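Local coordinates for protein putative rRNA methyltransferase (Sorangium cellulosum, PDB 4RX1) that probably transfers a methyl group to 16S ribosomal RNA, using a Rossmann-like methyltransferase fold, at residues M1-G6 with N79-V84; W12-L17 with L90-A95; L114-A119 with A151-P156; L139-F144 with G203-L208. One frame throughout, in Å; residues are numbered along the deposited sequence.

Interaction 1: residues M1-G6 with N79-V84; sequences MIVQLG and NALFVV
Strand 2-5 and strand 80-84 meet at a single bridge between Val3 and Val83, where their axes pass 4.5 Å apart. Their chain directions differ by 121°, so the strands cross steeply instead of running side by side. The bridge joins an N-terminal beta hairpin, strands 2-5 and 8-11, to the edge strand of the Rossmann-like methyltransferase sheet. Two backbone bonds hold the crossing: Gln4 N to Phe82 O, 2.6 Å, and Val84 N to Ile2 O, 3.1 Å. Beyond them the strands splay, and water fills in. One water links Ile2 N to Val84 O, and another links Gln4 O to Phe82 N. With CG anti to the backbone N (chi1 180°), the Met1 chain reaches out over Val83, CG meeting Val83 CG1 at 3.7 Å. Val3 crosses Leu81 at about a right angle, with CG1 against CD1. At the other end Ile2 CG2 packs on Val84 CG1. The Gln4 chain bends at chi2 (70°), and its amide has two partners: NE2 donates to Gly6 O, and OE1 is hydrogen-bonded to Ser9 OG of the hairpin. With an alanine here, Gly6 O and Ser9 OG would probably lose these mates, and a gap is likely to open beside Val84. Gln4 OE1 also touches Val84 CG1 at 3.4 Å.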
loop_
_atom_site.group_PDB
_atom_site.type_symbol
_atom_site.label_atom_id
_atom_site.label_comp_id
_atom_site.label_asym_id
_atom_site.label_seq_id
_atom_site.Cartn_x
_atom_site.Cartn_y
_atom_site.Cartn_z
ATOM N N MET A 1 -15.561 -3.355 9.352
ATOM C CA MET A 1 -14.157 -2.964 9.309
ATOM C C MET A 1 -13.656 -2.615 10.720
ATOM O O MET A 1 -14.364 -1.946 11.491
ATOM C CB MET A 1 -13.994 -1.767 8.375
ATOM C CG MET A 1 -12.564 -1.239 8.232
ATOM S SD MET A 1 -12.446 0.026 6.915
ATOM C CE MET A 1 -13.233 1.441 7.722
ATOM N N ILE A 2 -12.451 -3.080 11.056
ATOM C CA ILE A 2 -11.825 -2.754 12.333
ATOM C C ILE A 2 -10.914 -1.503 12.176
ATOM O O ILE A 2 -9.997 -1.492 11.340
ATOM C CB ILE A 2 -11.010 -3.979 12.905
ATOM C CG1 ILE A 2 -11.893 -5.250 13.033
ATOM C CG2 ILE A 2 -10.317 -3.628 14.220
ATOM C CD1 ILE A 2 -13.156 -5.067 13.838
ATOM N N VAL A 3 -11.190 -0.452 12.956
ATOM C CA VAL A 3 -10.377 0.776 12.966
ATOM C C VAL A 3 -9.527 0.887 14.232
ATOM O O VAL A 3 -10.028 0.675 15.336
ATOM C CB VAL A 3 -11.249 2.042 12.868
ATOM C CG1 VAL A 3 -10.479 3.264 13.347
ATOM C CG2 VAL A 3 -11.761 2.236 11.455
ATOM N N GLN A 4 -8.245 1.221 14.092
ATOM C CA GLN A 4 -7.408 1.358 15.282
ATOM C C GLN A 4 -7.398 2.795 15.804
ATOM O O GLN A 4 -7.242 3.751 15.029
ATOM C CB GLN A 4 -5.984 0.881 15.011
ATOM C CG GLN A 4 -5.178 0.570 16.268
ATOM C CD GLN A 4 -5.659 -0.690 17.007
ATOM O OE1 GLN A 4 -6.405 -1.503 16.455
ATOM N NE2 GLN A 4 -5.234 -0.847 18.266
ATOM N N LEU A 5 -7.582 2.935 17.115
ATOM C CA LEU A 5 -7.591 4.244 17.784
ATOM C C LEU A 5 -6.833 4.133 19.117
ATOM O O LEU A 5 -7.418 3.818 20.161
ATOM C CB LEU A 5 -9.040 4.695 18.023
ATOM C CG LEU A 5 -9.292 5.969 18.848
ATOM C CD1 LEU A 5 -8.185 6.991 18.681
ATOM C CD2 LEU A 5 -10.623 6.621 18.497
ATOM N N GLY A 6 -5.525 4.379 19.072
ATOM C CA GLY A 6 -4.672 4.122 20.224
ATOM C C GLY A 6 -4.694 2.638 20.515
ATOM O O GLY A 6 -4.484 1.841 19.600
ATOM N N ASN A 79 -8.091 13.569 8.315
ATOM C CA ASN A 79 -8.190 12.863 7.041
ATOM C C ASN A 79 -7.276 11.633 7.036
ATOM O O ASN A 79 -6.902 11.123 5.972
ATOM C CB ASN A 79 -7.828 13.782 5.886
ATOM C CG ASN A 79 -6.434 14.364 6.039
ATOM O OD1 ASN A 79 -5.963 14.590 7.165
ATOM N ND2 ASN A 79 -5.747 14.574 4.910
ATOM N N ALA A 80 -6.888 11.193 8.229
ATOM C CA ALA A 80 -6.112 9.967 8.391
ATOM C C ALA A 80 -6.938 8.896 9.098
ATOM O O ALA A 80 -7.721 9.193 10.017
ATOM C CB ALA A 80 -4.813 10.234 9.164
ATOM N N LEU A 81 -6.753 7.652 8.668
ATOM C CA LEU A 81 -7.489 6.535 9.238
ATOM C C LEU A 81 -6.653 5.254 9.276
ATOM O O LEU A 81 -5.931 4.961 8.321
ATOM C CB LEU A 81 -8.764 6.308 8.426
ATOM C CG LEU A 81 -9.680 5.261 9.040
ATOM C CD1 LEU A 81 -10.207 5.809 10.372
ATOM C CD2 LEU A 81 -10.831 4.888 8.056
ATOM N N PHE A 82 -6.771 4.474 10.348
ATOM C CA PHE A 82 -5.935 3.290 10.474
ATOM C C PHE A 82 -6.759 2.049 10.718
ATOM O O PHE A 82 -7.573 1.977 11.652
ATOM C CB PHE A 82 -4.849 3.493 11.535
ATOM C CG PHE A 82 -3.937 4.622 11.204
ATOM C CD1 PHE A 82 -2.857 4.428 10.368
ATOM C CD2 PHE A 82 -4.223 5.920 11.647
ATOM C CE1 PHE A 82 -2.022 5.498 10.020
ATOM C CE2 PHE A 82 -3.404 6.987 11.298
ATOM C CZ PHE A 82 -2.302 6.774 10.482
ATOM N N VAL A 83 -6.548 1.076 9.845
ATOM C CA VAL A 83 -7.413 -0.078 9.764
ATOM C C VAL A 83 -6.578 -1.327 9.946
ATOM O O VAL A 83 -5.502 -1.447 9.333
ATOM C CB VAL A 83 -8.106 -0.078 8.405
ATOM C CG1 VAL A 83 -8.860 -1.386 8.175
ATOM C CG2 VAL A 83 -9.037 1.125 8.310
ATOM N N VAL A 84 -7.040 -2.241 10.805
ATOM C CA VAL A 84 -6.344 -3.517 10.961
ATOM C C VAL A 84 -6.911 -4.630 10.068
ATOM O O VAL A 84 -8.092 -4.942 10.127
ATOM C CB VAL A 84 -6.102 -3.933 12.459
ATOM C CG1 VAL A 84 -6.725 -2.930 13.418
ATOM C CG2 VAL A 84 -6.558 -5.341 12.739
HETATM O O HOH W 1 -10.636 -4.472 9.075
HETATM O O HOH W 2 -7.666 5.547 13.018
#

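Interaction 2: residues W12-L17 with L90-A95; sequences WTRADL and LPEELA
Arg14, at the capped start of helix 14-21, meets Glu92 and Glu93 of a short 3-10 segment on the rim of the Rossmann-like methyltransferase fold. That segment, 92-94, lies in the loop between strands 80-84 and 98-104. Arg14 reaches across to it with a chain bent at chi3 (-113°). Its NH2 makes a salt bridge with Glu92 OE1, modelled at 2.5 Å, though the exact distance is doubtful. The carboxylate sits at the edge of the guanidinium, but the two flat groups are turned 88° to each other, so the pair is not a flat two-pronged one. Glu93 CG lies over one face of the same guanidinium, displaced toward its rim. The Glu93 chain folds back at chi2 (86°). Its OE2 takes a hydrogen bond from Met1 N. A water accepts from Arg14 N and gives a weak bond to that same oxygen. The terminal amine, and the arginine that is near but not in contact, would probably favour a negative charge on Glu93. Thr13 and Asp16 form a capping box at the helix head. Thr13 OG1 accepts from Asp16 N at 3.1 Å, and Thr13 N donates to Asp16 OD2 at 2.9 Å. On the buried side Leu17 crosses Leu94 at about a right angle and also packs on Tyr50 of strand 49-55. Leu17 CD2 rests 3.9 Å from Leu94 CD2 and 3.6 Å from Glu93 O.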
loop_
_atom_site.group_PDB
_atom_site.type_symbol
_atom_site.label_atom_id
_atom_site.label_comp_id
_atom_site.label_asym_id
_atom_site.label_seq_id
_atom_site.Cartn_x
_atom_site.Cartn_y
_atom_site.Cartn_z
ATOM N N TRP A 12 -16.364 -0.423 12.435
ATOM C CA TRP A 12 -17.006 0.597 11.603
ATOM C C TRP A 12 -17.806 -0.074 10.507
ATOM O O TRP A 12 -17.494 -1.199 10.120
ATOM C CB TRP A 12 -15.971 1.505 10.926
ATOM C CG TRP A 12 -15.433 2.624 11.756
ATOM C CD1 TRP A 12 -15.329 2.670 13.120
ATOM C CD2 TRP A 12 -14.905 3.869 11.270
ATOM N NE1 TRP A 12 -14.766 3.869 13.510
ATOM C CE2 TRP A 12 -14.500 4.623 12.395
ATOM C CE3 TRP A 12 -14.738 4.422 9.994
ATOM C CZ2 TRP A 12 -13.938 5.900 12.280
ATOM C CZ3 TRP A 12 -14.181 5.692 9.882
ATOM C CH2 TRP A 12 -13.789 6.416 11.018
ATOM N N THR A 13 -18.809 0.629 9.983
ATOM C CA THR A 13 -19.562 0.140 8.829
ATOM C C THR A 13 -19.176 0.954 7.614
ATOM O O THR A 13 -18.540 2.001 7.755
ATOM C CB THR A 13 -21.081 0.289 9.029
ATOM O OG1 THR A 13 -21.418 1.681 9.097
ATOM C CG2 THR A 13 -21.521 -0.389 10.305
ATOM N N ARG A 14 -19.597 0.500 6.432
ATOM C CA ARG A 14 -19.453 1.289 5.206
ATOM C C ARG A 14 -20.019 2.688 5.417
ATOM O O ARG A 14 -19.439 3.681 4.972
ATOM C CB ARG A 14 -20.185 0.619 4.027
ATOM C CG ARG A 14 -19.315 0.211 2.822
ATOM C CD ARG A 14 -20.101 -0.711 1.839
ATOM N NE ARG A 14 -19.611 -2.095 1.763
ATOM C CZ ARG A 14 -19.759 -2.989 2.725
ATOM N NH1 ARG A 14 -20.349 -2.682 3.853
ATOM N NH2 ARG A 14 -19.302 -4.190 2.567
ATOM N N ALA A 15 -21.143 2.766 6.118
ATOM C CA ALA A 15 -21.795 4.053 6.332
ATOM C C ALA A 15 -20.907 4.997 7.145
ATOM O O ALA A 15 -20.750 6.179 6.794
ATOM C CB ALA A 15 -23.156 3.870 6.996
ATOM N N ASP A 16 -20.315 4.473 8.213
ATOM C CA ASP A 16 -19.426 5.273 9.041
ATOM C C ASP A 16 -18.284 5.833 8.201
ATOM O O ASP A 16 -17.955 7.017 8.287
ATOM C CB ASP A 16 -18.851 4.429 10.180
ATOM C CG ASP A 16 -19.902 3.962 11.155
ATOM O OD1 ASP A 16 -20.785 4.766 11.509
ATOM O OD2 ASP A 16 -19.852 2.774 11.548
ATOM N N LEU A 17 -17.720 4.986 7.349
ATOM C CA LEU A 17 -16.607 5.399 6.502
ATOM C C LEU A 17 -16.987 6.492 5.509
ATOM O O LEU A 17 -16.237 7.457 5.316
ATOM C CB LEU A 17 -16.021 4.197 5.752
ATOM C CG LEU A 17 -14.885 4.540 4.783
ATOM C CD1 LEU A 17 -13.709 5.219 5.507
ATOM C CD2 LEU A 17 -14.426 3.281 4.054
ATOM N N LEU A 90 -8.919 -8.418 3.049
ATOM C CA LEU A 90 -9.133 -6.983 3.160
ATOM C C LEU A 90 -10.601 -6.704 3.432
ATOM O O LEU A 90 -11.472 -7.440 2.978
ATOM C CB LEU A 90 -8.666 -6.279 1.891
ATOM C CG LEU A 90 -7.153 -6.430 1.671
ATOM C CD1 LEU A 90 -6.751 -6.014 0.258
ATOM C CD2 LEU A 90 -6.382 -5.631 2.724
ATOM N N PRO A 91 -10.885 -5.649 4.201
ATOM C CA PRO A 91 -12.281 -5.352 4.546
ATOM C C PRO A 91 -13.100 -4.896 3.335
ATOM O O PRO A 91 -12.629 -4.027 2.603
ATOM C CB PRO A 91 -12.155 -4.214 5.574
ATOM C CG PRO A 91 -10.806 -3.595 5.305
ATOM C CD PRO A 91 -9.934 -4.696 4.808
ATOM N N GLU A 92 -14.304 -5.436 3.154
ATOM C CA GLU A 92 -15.160 -5.070 2.018
ATOM C C GLU A 92 -15.507 -3.594 1.963
ATOM O O GLU A 92 -15.784 -3.050 0.896
ATOM C CB GLU A 92 -16.476 -5.852 2.027
ATOM C CG GLU A 92 -17.007 -6.152 3.429
ATOM C CD GLU A 92 -18.361 -6.867 3.429
ATOM O OE1 GLU A 92 -19.149 -6.707 2.463
ATOM O OE2 GLU A 92 -18.606 -7.655 4.366
ATOM N N GLU A 93 -15.498 -2.945 3.115
ATOM C CA GLU A 93 -15.847 -1.537 3.179
ATOM C C GLU A 93 -14.885 -0.673 2.344
ATOM O O GLU A 93 -15.208 0.466 2.008
ATOM C CB GLU A 93 -15.878 -1.073 4.642
ATOM C CG GLU A 93 -16.917 -1.797 5.532
ATOM C CD GLU A 93 -16.406 -3.114 6.128
ATOM O OE1 GLU A 93 -15.464 -3.727 5.576
ATOM O OE2 GLU A 93 -16.931 -3.520 7.181
ATOM N N LEU A 94 -13.716 -1.214 1.995
ATOM C CA LEU A 94 -12.729 -0.437 1.247
ATOM C C LEU A 94 -12.846 -0.602 -0.263
ATOM O O LEU A 94 -12.147 0.075 -1.009
ATOM C CB LEU A 94 -11.294 -0.764 1.697
ATOM C CG LEU A 94 -10.912 -0.333 3.124
ATOM C CD1 LEU A 94 -9.443 -0.633 3.410
ATOM C CD2 LEU A 94 -11.248 1.165 3.391
ATOM N N ALA A 95 -13.729 -1.489 -0.715
ATOM C CA ALA A 95 -13.807 -1.796 -2.144
ATOM C C ALA A 95 -13.983 -0.561 -3.027
ATOM O O ALA A 95 -14.871 0.261 -2.788
ATOM C CB ALA A 95 -14.920 -2.781 -2.404
HETATM O O HOH W 3 -20.210 -2.559 7.176
#

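Interaction 3: residues L114-A119 with A151-P156; sequences LVLPEA and ARLGLP
Apolar packing makes up this contact between the end of helix 108-115 and the loop that leads into helix 160-172. Both belong to the outer layer of the Rossmann-like alpha/beta fold. Leu116 and Leu153 reach toward each other tip to tip. Leu116 CD1 lies 4.1 Å from Leu153 CD2, and the other methyl of Leu116 also meets that carbon. The Leu153 CG sits between its backbone N and carbonyl carbon (chi1 58°), and the side chain is directed at the helix end. Leu155 comes in beside this pair. Its CD2 touches Val115 CG2 at 4.1 Å and Leu116 CD2 at 4.2 Å, and it crosses Val115 at about a right angle. It also packs on Leu111 and Ser112, one turn back on the helix. Pro156 adds its ring beside Leu116, with its CD against Leu116 CD2 at 4.2 Å. These are ordinary van der Waals separations, at the margin of the fold.

Polar links come from outside the two segments. Val115 O accepts from Trp162 NE1 of helix 160-172, and Leu153 O from Arg147 NH1. Trp162 also packs on Pro156, so one side chain bridges both segments. A cis peptide bond before Pro117 turns the chain after Leu116. The ring of Pro156 also meets the helix backbone, with CG 3.7 Å from Val115 O.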
loop_
_atom_site.group_PDB
_atom_site.type_symbol
_atom_site.label_atom_id
_atom_site.label_comp_id
_atom_site.label_asym_id
_atom_site.label_seq_id
_atom_site.Cartn_x
_atom_site.Cartn_y
_atom_site.Cartn_z
ATOM N N LEU A 114 3.727 -9.801 -5.669
ATOM C CA LEU A 114 3.716 -8.729 -6.666
ATOM C C LEU A 114 4.663 -8.981 -7.829
ATOM O O LEU A 114 4.462 -8.443 -8.924
ATOM C CB LEU A 114 4.057 -7.372 -6.027
ATOM C CG LEU A 114 3.066 -6.806 -5.009
ATOM C CD1 LEU A 114 3.679 -5.668 -4.185
ATOM C CD2 LEU A 114 1.780 -6.361 -5.712
ATOM N N VAL A 115 5.698 -9.781 -7.588
ATOM C CA VAL A 115 6.753 -9.942 -8.585
ATOM C C VAL A 115 6.777 -11.315 -9.280
ATOM O O VAL A 115 7.427 -11.470 -10.325
ATOM C CB VAL A 115 8.135 -9.600 -8.002
ATOM C CG1 VAL A 115 8.067 -8.247 -7.308
ATOM C CG2 VAL A 115 8.593 -10.669 -6.999
ATOM N N LEU A 116 6.098 -12.308 -8.704
ATOM C CA LEU A 116 6.018 -13.619 -9.360
ATOM C C LEU A 116 5.137 -13.572 -10.630
ATOM O O LEU A 116 5.635 -13.888 -11.723
ATOM C CB LEU A 116 5.604 -14.745 -8.392
ATOM C CG LEU A 116 6.629 -15.105 -7.307
ATOM C CD1 LEU A 116 6.120 -16.208 -6.385
ATOM C CD2 LEU A 116 7.912 -15.517 -7.931
ATOM N N PRO A 117 3.859 -13.132 -10.518
ATOM C CA PRO A 117 3.086 -12.698 -9.356
ATOM C C PRO A 117 2.078 -13.762 -8.930
ATOM O O PRO A 117 2.116 -14.900 -9.395
ATOM C CB PRO A 117 2.343 -11.461 -9.874
ATOM C CG PRO A 117 2.237 -11.690 -11.360
ATOM C CD PRO A 117 3.076 -12.897 -11.741
ATOM N N GLU A 118 1.164 -13.357 -8.056
ATOM C CA GLU A 118 0.184 -14.249 -7.464
ATOM C C GLU A 118 -1.192 -13.654 -7.641
ATOM O O GLU A 118 -1.506 -12.621 -7.036
ATOM C CB GLU A 118 0.517 -14.403 -5.984
ATOM C CG GLU A 118 1.910 -14.980 -5.835
ATOM C CD GLU A 118 2.311 -15.304 -4.421
ATOM O OE1 GLU A 118 1.598 -14.912 -3.470
ATOM O OE2 GLU A 118 3.372 -15.939 -4.273
ATOM N N ALA A 119 -1.995 -14.288 -8.499
ATOM C CA ALA A 119 -3.326 -13.764 -8.842
ATOM C C ALA A 119 -4.238 -13.403 -7.662
ATOM O O ALA A 119 -4.763 -12.290 -7.643
ATOM C CB ALA A 119 -4.065 -14.705 -9.832
ATOM N N ALA A 151 9.371 -22.089 1.182
ATOM C CA ALA A 151 8.919 -21.187 0.135
ATOM C C ALA A 151 9.973 -20.184 -0.245
ATOM O O ALA A 151 9.663 -19.165 -0.864
ATOM C CB ALA A 151 7.659 -20.450 0.567
ATOM N N ARG A 152 11.214 -20.433 0.139
ATOM C CA ARG A 152 12.217 -19.445 -0.189
ATOM C C ARG A 152 12.854 -19.777 -1.524
ATOM O O ARG A 152 14.029 -20.121 -1.618
ATOM C CB ARG A 152 13.209 -19.288 0.958
ATOM C CG ARG A 152 12.430 -19.027 2.225
ATOM C CD ARG A 152 13.173 -18.317 3.303
ATOM N NE ARG A 152 12.249 -18.071 4.406
ATOM C CZ ARG A 152 12.605 -17.648 5.612
ATOM N NH1 ARG A 152 13.877 -17.397 5.875
ATOM N NH2 ARG A 152 11.683 -17.463 6.547
ATOM N N LEU A 153 12.034 -19.668 -2.558
ATOM C CA LEU A 153 12.512 -19.651 -3.921
ATOM C C LEU A 153 13.324 -18.377 -4.066
ATOM O O LEU A 153 13.141 -17.411 -3.306
ATOM C CB LEU A 153 11.344 -19.644 -4.933
ATOM C CG LEU A 153 10.245 -18.542 -4.953
ATOM C CD1 LEU A 153 10.718 -17.175 -5.345
ATOM C CD2 LEU A 153 9.163 -18.895 -5.903
ATOM N N GLY A 154 14.212 -18.364 -5.045
ATOM C CA GLY A 154 14.823 -17.117 -5.446
ATOM C C GLY A 154 13.835 -16.260 -6.227
ATOM O O GLY A 154 13.120 -16.758 -7.097
ATOM N N LEU A 155 13.786 -14.967 -5.918
ATOM C CA LEU A 155 12.920 -14.044 -6.645
ATOM C C LEU A 155 13.581 -13.543 -7.926
ATOM O O LEU A 155 14.803 -13.435 -7.992
ATOM C CB LEU A 155 12.513 -12.865 -5.760
ATOM C CG LEU A 155 11.667 -13.231 -4.541
ATOM C CD1 LEU A 155 11.511 -11.995 -3.644
ATOM C CD2 LEU A 155 10.302 -13.784 -4.973
ATOM N N PRO A 156 12.768 -13.280 -8.971
ATOM C CA PRO A 156 13.292 -12.885 -10.288
ATOM C C PRO A 156 13.726 -11.431 -10.350
ATOM O O PRO A 156 13.128 -10.595 -9.685
ATOM C CB PRO A 156 12.073 -13.057 -11.192
ATOM C CG PRO A 156 10.917 -12.719 -10.281
ATOM C CD PRO A 156 11.292 -13.304 -8.951
#

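Interaction 4: residues L139-F144 with G203-L208; sequences LNQSVF and GRRTRL
The guanidinium of Arg207 lies across Leu139, with Leu139 CB over the centre of one face, 4.0 Å above the plane. The Arg207 CG stands between its backbone N and carbonyl carbon (chi1 53°), and the bend at chi2 (-139°) carries the chain back over its neighbour. The aliphatic part joins in, with Arg207 CG 3.7 Å from Leu139 CB. Gln141 meets the far end obliquely, its amide plane turned 70° from the guanidinium. Gln141 NE2 and Arg207 NH2 are 3.5 Å apart, but both are donors, so this is packing. A serine in place of Arg207 would probably uncover the Leu139 side chain and take away the group against which Gln141 rests. These residues sit where strand 133-140 pairs antiparallel with strand 206-213 in the seven-stranded sheet of the Rossmann-like fold. Leu139 and Arg207 are a hydrogen-bonded pair: Leu139 N donates to Arg207 O at 2.8 Å, and Arg207 N returns the bond to Leu139 O at 2.9 Å. Leu139 also packs on Leu111 and Leu114 of helix 108-115. Next along the chain, Asn140 CB lies 4.0 Å from Thr206 CG2. A type I turn runs from Asn140 to Val143, and an Asx turn fixes the Asn140 amide. Its OD1 accepts from Ser142 N at 2.7 Å.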
loop_
_atom_site.group_PDB
_atom_site.type_symbol
_atom_site.label_atom_id
_atom_site.label_comp_id
_atom_site.label_asym_id
_atom_site.label_seq_id
_atom_site.Cartn_x
_atom_site.Cartn_y
_atom_site.Cartn_z
ATOM N N LEU A 139 9.726 -1.581 -4.153
ATOM C CA LEU A 139 10.113 -2.964 -3.956
ATOM C C LEU A 139 11.579 -3.061 -3.567
ATOM O O LEU A 139 12.443 -2.543 -4.272
ATOM C CB LEU A 139 9.856 -3.732 -5.240
ATOM C CG LEU A 139 8.374 -3.749 -5.610
ATOM C CD1 LEU A 139 8.145 -4.663 -6.787
ATOM C CD2 LEU A 139 7.484 -4.153 -4.422
ATOM N N ASN A 140 11.859 -3.744 -2.459
ATOM C CA ASN A 140 13.228 -3.922 -1.987
ATOM C C ASN A 140 13.435 -5.276 -1.309
ATOM O O ASN A 140 12.641 -5.683 -0.456
ATOM C CB ASN A 140 13.601 -2.802 -1.026
ATOM C CG ASN A 140 15.041 -2.898 -0.558
ATOM O OD1 ASN A 140 15.379 -3.743 0.277
ATOM N ND2 ASN A 140 15.897 -2.031 -1.085
ATOM N N GLN A 141 14.531 -5.946 -1.654
ATOM C CA GLN A 141 14.732 -7.332 -1.231
ATOM C C GLN A 141 15.435 -7.461 0.117
ATOM O O GLN A 141 15.601 -8.574 0.640
ATOM C CB GLN A 141 15.485 -8.120 -2.306
ATOM C CG GLN A 141 14.673 -8.334 -3.572
ATOM C CD GLN A 141 15.222 -9.429 -4.459
ATOM O OE1 GLN A 141 16.106 -10.184 -4.071
ATOM N NE2 GLN A 141 14.703 -9.512 -5.664
ATOM N N SER A 142 15.806 -6.325 0.703
ATOM C CA SER A 142 16.368 -6.346 2.046
ATOM C C SER A 142 15.272 -6.329 3.138
ATOM O O SER A 142 15.588 -6.268 4.317
ATOM C CB SER A 142 17.338 -5.183 2.254
ATOM O OG SER A 142 16.635 -3.950 2.287
ATOM N N VAL A 143 13.997 -6.404 2.761
ATOM C CA VAL A 143 12.923 -6.401 3.764
ATOM C C VAL A 143 12.939 -7.668 4.608
ATOM O O VAL A 143 13.608 -8.644 4.251
ATOM C CB VAL A 143 11.520 -6.318 3.117
ATOM C CG1 VAL A 143 11.304 -4.997 2.434
ATOM C CG2 VAL A 143 11.304 -7.488 2.137
ATOM N N PHE A 144 12.164 -7.668 5.695
ATOM C CA PHE A 144 11.976 -8.867 6.529
ATOM C C PHE A 144 11.454 -10.039 5.690
ATOM O O PHE A 144 10.485 -9.870 4.931
ATOM C CB PHE A 144 10.981 -8.569 7.664
ATOM C CG PHE A 144 10.566 -9.790 8.472
ATOM C CD1 PHE A 144 11.514 -10.641 9.039
ATOM C CD2 PHE A 144 9.213 -10.067 8.692
ATOM C CE1 PHE A 144 11.108 -11.771 9.812
ATOM C CE2 PHE A 144 8.799 -11.177 9.468
ATOM C CZ PHE A 144 9.742 -12.027 10.027
ATOM N N GLY A 203 17.401 -0.466 1.143
ATOM C CA GLY A 203 18.812 -0.108 1.196
ATOM C C GLY A 203 19.504 0.094 -0.149
ATOM O O GLY A 203 19.787 1.229 -0.541
ATOM N N ARG A 204 19.782 -1.000 -0.856
ATOM C CA ARG A 204 20.568 -0.932 -2.090
ATOM C C ARG A 204 19.707 -0.583 -3.300
ATOM O O ARG A 204 19.520 0.588 -3.634
ATOM C CB ARG A 204 21.292 -2.258 -2.365
ATOM C CG ARG A 204 22.649 -2.415 -1.704
ATOM C CD ARG A 204 23.321 -3.704 -2.170
ATOM N NE ARG A 204 24.696 -3.834 -1.690
ATOM C CZ ARG A 204 25.712 -3.079 -2.099
ATOM N NH1 ARG A 204 25.516 -2.121 -2.995
ATOM N NH2 ARG A 204 26.926 -3.277 -1.606
ATOM N N ARG A 205 19.210 -1.618 -3.967
ATOM C CA ARG A 205 18.425 -1.459 -5.181
ATOM C C ARG A 205 16.953 -1.574 -4.836
ATOM O O ARG A 205 16.483 -2.646 -4.449
ATOM C CB ARG A 205 18.784 -2.547 -6.199
ATOM C CG ARG A 205 17.851 -2.618 -7.406
ATOM C CD ARG A 205 18.154 -3.862 -8.234
ATOM N NE ARG A 205 17.849 -5.080 -7.490
ATOM C CZ ARG A 205 18.609 -6.170 -7.487
ATOM N NH1 ARG A 205 19.743 -6.193 -8.176
ATOM N NH2 ARG A 205 18.249 -7.232 -6.775
ATOM N N THR A 206 16.221 -0.476 -4.929
ATOM C CA THR A 206 14.781 -0.603 -4.872
ATOM C C THR A 206 14.182 -0.210 -6.209
ATOM O O THR A 206 14.669 0.677 -6.896
ATOM C CB THR A 206 14.160 0.205 -3.734
ATOM O OG1 THR A 206 13.602 1.419 -4.243
ATOM C CG2 THR A 206 15.189 0.499 -2.728
ATOM N N ARG A 207 13.151 -0.926 -6.604
ATOM C CA ARG A 207 12.501 -0.630 -7.853
ATOM C C ARG A 207 11.099 -0.121 -7.577
ATOM O O ARG A 207 10.486 -0.411 -6.537
ATOM C CB ARG A 207 12.511 -1.839 -8.789
ATOM C CG ARG A 207 11.954 -3.095 -8.174
ATOM C CD ARG A 207 12.795 -4.318 -8.565
ATOM N NE ARG A 207 12.317 -5.557 -7.935
ATOM C CZ ARG A 207 12.766 -5.998 -6.776
ATOM N NH1 ARG A 207 13.683 -5.330 -6.106
ATOM N NH2 ARG A 207 12.334 -7.075 -6.304
ATOM N N LEU A 208 10.617 0.675 -8.509
ATOM C CA LEU A 208 9.297 1.234 -8.461
ATOM C C LEU A 208 8.437 0.539 -9.486
ATOM O O LEU A 208 8.868 0.317 -10.616
ATOM C CB LEU A 208 9.365 2.730 -8.768
ATOM C CG LEU A 208 8.047 3.496 -8.818
ATOM C CD1 LEU A 208 7.308 3.407 -7.502
ATOM C CD2 LEU A 208 8.343 4.939 -9.163
#

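Interactions 1 and 2 form one cluster, and interactions 3 and 4 another. The centres of interactions 1 and 2 are 11 Å apart. Those of interactions 3 and 4 are 14 Å apart. Between the clusters, centres are 27 to 31 Å apart. Each cluster has alternating segments along the chain, and the first closes before the second opens. Interactions 1 and 4 reach the same seven-stranded sheet, 1 at its outer strand 80-84 and 4 between strands 133-140 and 206-213. Trp12 and Glu93 tie interaction 2 to interaction 1 through Met1. Leu139 packs on Val115, joining interaction 4 to interaction 3. Interactions 1 and 2 attach the N-terminal hairpin and first helix at one edge, while 3 and 4 join strands and loops at the far part of the fold.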